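Local atomic coordinates of uncharacterized protein AsqI (Emericella nidulans, PDB entry 5YY3), a protein that catalyses, as a zinc-dependent cyclopenase, the conversion of 4'-methoxycyclopenin into 4'-methoxyviridicatin with loss of methyl isocyanate in aspoquinolone biosynthesis. Residues T488-M501 against M571-G583. Residues are numbered along the deposited sequence; the frame is centred on the assembly and turned at random.
Sequences TLTLRLFIAAEDLM and MPFVAFCIATDDG
Phe-494 and Phe-576 stand next to each other on one face of the sheet, their CD1 atoms 4.0 Å apart, with CD1 of Phe-494 at the edge of the Phe-576 ring; Phe-606 meets both rings edge-to-face. The other face is apolar: CD2 of Leu-491 rests 3.9 Å from CB of Ala-579, and Trp-469 of strand 461-475 packs on Leu-491, Leu-493 and Cys-577. Where the pair ends, CA of Ala-497 lies over one face of the Phe-573 ring, 4.0 Å from its centroid, a CH-pi contact. Paired backbone bonds join Thr-490 to Thr-580, Arg-492 to Ile-578, Phe-494 to Phe-576 and Ala-496 to Val-574, fixing an antiparallel register. At the polar edge the extended Arg-492 chain carries NE past Ile-578 to Thr-580 OG1, a nearly straight bond (3.0 Å, 171°) in the guanidinium plane. Thr-580 OG1 in turn donates to Asp-582 OD1 at 2.9 Å. The salt bridge from Arg-492 NH2 to Asp-582 OD2 is equally short, yet bent to 123° and weak as a hydrogen bond, with a longer, also weak bond from NH2 to OD1 at 3.3 Å; the guanidinium and carboxylate planes stand 67° apart. NH1 pairs with Asp-598. Strands 508-517 and 636-644 flank this antiparallel pair within the Ig-like β-sheet domain of this hemocyanin-like protein.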
# COMPACT_ATOMS: atom_id res chain seq x y z
N THR A 488 18.18 -48.02 18.45
CA THR A 488 17.99 -46.64 18.85
C THR A 488 18.41 -45.68 17.75
O THR A 488 19.52 -45.75 17.26
CB THR A 488 18.76 -46.34 20.12
OG1 THR A 488 18.12 -47.00 21.21
CG2 THR A 488 18.78 -44.82 20.38
N LEU A 489 17.51 -44.80 17.36
CA LEU A 489 17.80 -43.82 16.31
C LEU A 489 17.26 -42.45 16.71
O LEU A 489 16.54 -42.33 17.69
CB LEU A 489 17.20 -44.29 14.98
CG LEU A 489 15.70 -44.50 15.12
CD1 LEU A 489 14.90 -43.40 14.43
CD2 LEU A 489 15.29 -45.89 14.65
N THR A 490 17.65 -41.43 15.97
CA THR A 490 17.21 -40.08 16.26
C THR A 490 16.46 -39.51 15.05
O THR A 490 16.94 -39.60 13.91
CB THR A 490 18.40 -39.16 16.63
OG1 THR A 490 19.01 -39.63 17.83
CG2 THR A 490 17.93 -37.70 16.84
N LEU A 491 15.27 -38.96 15.32
CA LEU A 491 14.45 -38.33 14.28
C LEU A 491 14.69 -36.83 14.32
O LEU A 491 14.56 -36.21 15.38
CB LEU A 491 12.96 -38.64 14.50
CG LEU A 491 12.51 -40.08 14.34
CD1 LEU A 491 11.04 -40.17 14.60
CD2 LEU A 491 12.84 -40.60 12.95
N ARG A 492 15.03 -36.26 13.17
CA ARG A 492 15.31 -34.84 13.08
C ARG A 492 14.32 -34.14 12.16
O ARG A 492 14.28 -34.41 10.96
CB ARG A 492 16.74 -34.60 12.59
CG ARG A 492 17.78 -35.35 13.39
CD ARG A 492 19.13 -35.28 12.74
NE ARG A 492 20.12 -35.96 13.55
CZ ARG A 492 20.86 -35.36 14.47
NH1 ARG A 492 20.72 -34.05 14.68
NH2 ARG A 492 21.73 -36.06 15.17
N LEU A 493 13.54 -33.23 12.74
CA LEU A 493 12.47 -32.56 12.00
C LEU A 493 12.79 -31.08 11.68
O LEU A 493 13.11 -30.30 12.58
CB LEU A 493 11.16 -32.63 12.78
CG LEU A 493 10.00 -31.79 12.24
CD1 LEU A 493 9.42 -32.38 10.98
CD2 LEU A 493 8.93 -31.59 13.29
N PHE A 494 12.66 -30.74 10.40
CA PHE A 494 12.83 -29.39 9.90
C PHE A 494 11.63 -28.98 9.04
O PHE A 494 10.97 -29.83 8.42
CB PHE A 494 14.11 -29.27 9.06
CG PHE A 494 15.40 -29.39 9.85
CD1 PHE A 494 15.90 -30.64 10.21
CD2 PHE A 494 16.14 -28.25 10.17
CE1 PHE A 494 17.09 -30.75 10.91
CE2 PHE A 494 17.34 -28.35 10.87
CZ PHE A 494 17.82 -29.61 11.24
N ILE A 495 11.34 -27.68 9.00
CA ILE A 495 10.39 -27.13 8.04
C ILE A 495 11.00 -25.98 7.26
O ILE A 495 11.99 -25.38 7.68
CB ILE A 495 9.08 -26.64 8.70
CG1 ILE A 495 9.35 -25.41 9.59
CG2 ILE A 495 8.38 -27.80 9.45
CD1 ILE A 495 8.10 -24.85 10.28
N ALA A 496 10.40 -25.67 6.12
CA ALA A 496 10.87 -24.61 5.26
C ALA A 496 9.69 -24.08 4.46
O ALA A 496 8.85 -24.86 4.01
CB ALA A 496 11.97 -25.09 4.35
N ALA A 497 9.60 -22.76 4.34
CA ALA A 497 8.68 -22.14 3.39
C ALA A 497 8.94 -22.77 2.03
O ALA A 497 10.10 -22.89 1.61
CB ALA A 497 8.88 -20.60 3.34
N GLU A 498 7.88 -23.18 1.34
CA GLU A 498 8.05 -23.89 0.07
C GLU A 498 8.96 -23.16 -0.94
O GLU A 498 9.69 -23.81 -1.69
CB GLU A 498 6.68 -24.16 -0.56
CG GLU A 498 6.74 -25.16 -1.73
CD GLU A 498 5.35 -25.59 -2.23
OE1 GLU A 498 4.50 -25.96 -1.40
OE2 GLU A 498 5.12 -25.58 -3.46
N ASP A 499 8.92 -21.83 -0.96
CA ASP A 499 9.75 -21.07 -1.89
C ASP A 499 11.24 -21.14 -1.55
O ASP A 499 12.09 -21.10 -2.45
CB ASP A 499 9.32 -19.59 -1.93
CG ASP A 499 7.97 -19.40 -2.58
OD1 ASP A 499 7.67 -20.15 -3.53
OD2 ASP A 499 7.21 -18.50 -2.15
N LEU A 500 11.55 -21.23 -0.26
CA LEU A 500 12.95 -21.22 0.18
C LEU A 500 13.55 -22.63 0.30
O LEU A 500 14.71 -22.78 0.63
CB LEU A 500 13.08 -20.51 1.53
CG LEU A 500 12.46 -19.12 1.67
CD1 LEU A 500 12.68 -18.59 3.07
CD2 LEU A 500 13.07 -18.19 0.64
N MET A 501 12.73 -23.64 0.02
CA MET A 501 13.05 -25.04 0.31
C MET A 501 14.40 -25.55 -0.22
O MET A 501 14.99 -26.44 0.39
CB MET A 501 11.89 -25.88 -0.23
CG MET A 501 12.14 -27.33 -0.46
SD MET A 501 10.73 -28.05 -1.32
CE MET A 501 10.35 -26.73 -2.43
N MET A 571 -0.45 -20.84 4.13
CA MET A 571 0.82 -20.76 3.42
C MET A 571 1.48 -22.13 3.34
O MET A 571 1.56 -22.85 4.33
CB MET A 571 1.73 -19.75 4.10
CG MET A 571 3.09 -19.59 3.45
SD MET A 571 4.02 -18.31 4.32
CE MET A 571 5.65 -18.43 3.57
N PRO A 572 1.97 -22.50 2.15
CA PRO A 572 2.55 -23.84 2.01
C PRO A 572 3.97 -23.94 2.57
O PRO A 572 4.84 -23.12 2.28
CB PRO A 572 2.53 -24.07 0.48
CG PRO A 572 2.44 -22.73 -0.13
CD PRO A 572 1.71 -21.85 0.85
N PHE A 573 4.18 -24.96 3.40
CA PHE A 573 5.51 -25.28 3.93
C PHE A 573 5.84 -26.73 3.63
O PHE A 573 4.96 -27.51 3.28
CB PHE A 573 5.57 -25.03 5.44
CG PHE A 573 5.71 -23.59 5.81
CD1 PHE A 573 4.66 -22.70 5.60
CD2 PHE A 573 6.87 -23.12 6.41
CE1 PHE A 573 4.77 -21.35 5.95
CE2 PHE A 573 6.99 -21.78 6.77
CZ PHE A 573 5.92 -20.89 6.53
N VAL A 574 7.10 -27.10 3.76
CA VAL A 574 7.47 -28.50 3.62
C VAL A 574 8.07 -29.00 4.93
O VAL A 574 8.87 -28.29 5.55
CB VAL A 574 8.48 -28.71 2.47
CG1 VAL A 574 8.97 -30.16 2.43
CG2 VAL A 574 7.85 -28.30 1.14
N ALA A 575 7.66 -30.18 5.36
CA ALA A 575 8.25 -30.82 6.53
C ALA A 575 9.23 -31.87 6.06
O ALA A 575 8.99 -32.57 5.09
CB ALA A 575 7.20 -31.43 7.41
N PHE A 576 10.35 -31.97 6.77
CA PHE A 576 11.44 -32.87 6.43
C PHE A 576 11.82 -33.64 7.69
O PHE A 576 11.93 -33.06 8.77
CB PHE A 576 12.63 -32.07 5.88
CG PHE A 576 13.95 -32.80 5.93
CD1 PHE A 576 14.74 -32.76 7.06
CD2 PHE A 576 14.41 -33.49 4.82
CE1 PHE A 576 15.96 -33.40 7.10
CE2 PHE A 576 15.63 -34.14 4.85
CZ PHE A 576 16.40 -34.10 5.99
N CYS A 577 12.00 -34.95 7.54
CA CYS A 577 12.40 -35.77 8.66
C CYS A 577 13.47 -36.74 8.21
O CYS A 577 13.31 -37.47 7.22
CB CYS A 577 11.20 -36.53 9.26
SG CYS A 577 11.61 -37.29 10.88
N ILE A 578 14.59 -36.73 8.91
CA ILE A 578 15.66 -37.67 8.63
C ILE A 578 15.89 -38.54 9.88
O ILE A 578 15.77 -38.07 11.01
CB ILE A 578 16.97 -36.95 8.19
CG1 ILE A 578 18.09 -37.95 7.88
CG2 ILE A 578 17.44 -35.94 9.23
CD1 ILE A 578 19.32 -37.31 7.26
N ALA A 579 16.17 -39.83 9.66
CA ALA A 579 16.52 -40.70 10.78
C ALA A 579 18.03 -40.96 10.77
O ALA A 579 18.59 -41.47 9.80
CB ALA A 579 15.74 -42.02 10.71
N THR A 580 18.70 -40.60 11.86
CA THR A 580 20.12 -40.85 11.92
C THR A 580 20.47 -41.88 12.99
O THR A 580 19.77 -42.02 14.00
CB THR A 580 20.93 -39.54 12.20
OG1 THR A 580 20.51 -38.94 13.42
CG2 THR A 580 20.74 -38.56 11.06
N ASP A 581 21.53 -42.63 12.72
CA ASP A 581 22.23 -43.38 13.76
C ASP A 581 23.35 -42.54 14.33
O ASP A 581 24.30 -42.24 13.63
CB ASP A 581 22.81 -44.68 13.21
CG ASP A 581 23.54 -45.49 14.27
OD1 ASP A 581 23.07 -45.52 15.43
OD2 ASP A 581 24.59 -46.07 13.94
N ASP A 582 23.23 -42.17 15.60
CA ASP A 582 24.20 -41.27 16.24
C ASP A 582 25.21 -41.99 17.13
O ASP A 582 26.00 -41.33 17.81
CB ASP A 582 23.45 -40.21 17.05
CG ASP A 582 22.65 -39.26 16.17
OD1 ASP A 582 23.00 -39.12 14.97
OD2 ASP A 582 21.69 -38.65 16.68
N GLY A 583 25.22 -43.32 17.13
CA GLY A 583 26.11 -44.10 17.98
C GLY A 583 25.74 -43.98 19.45
O GLY A 583 24.63 -43.57 19.78
O HOH W 1 21.27 -42.94 17.49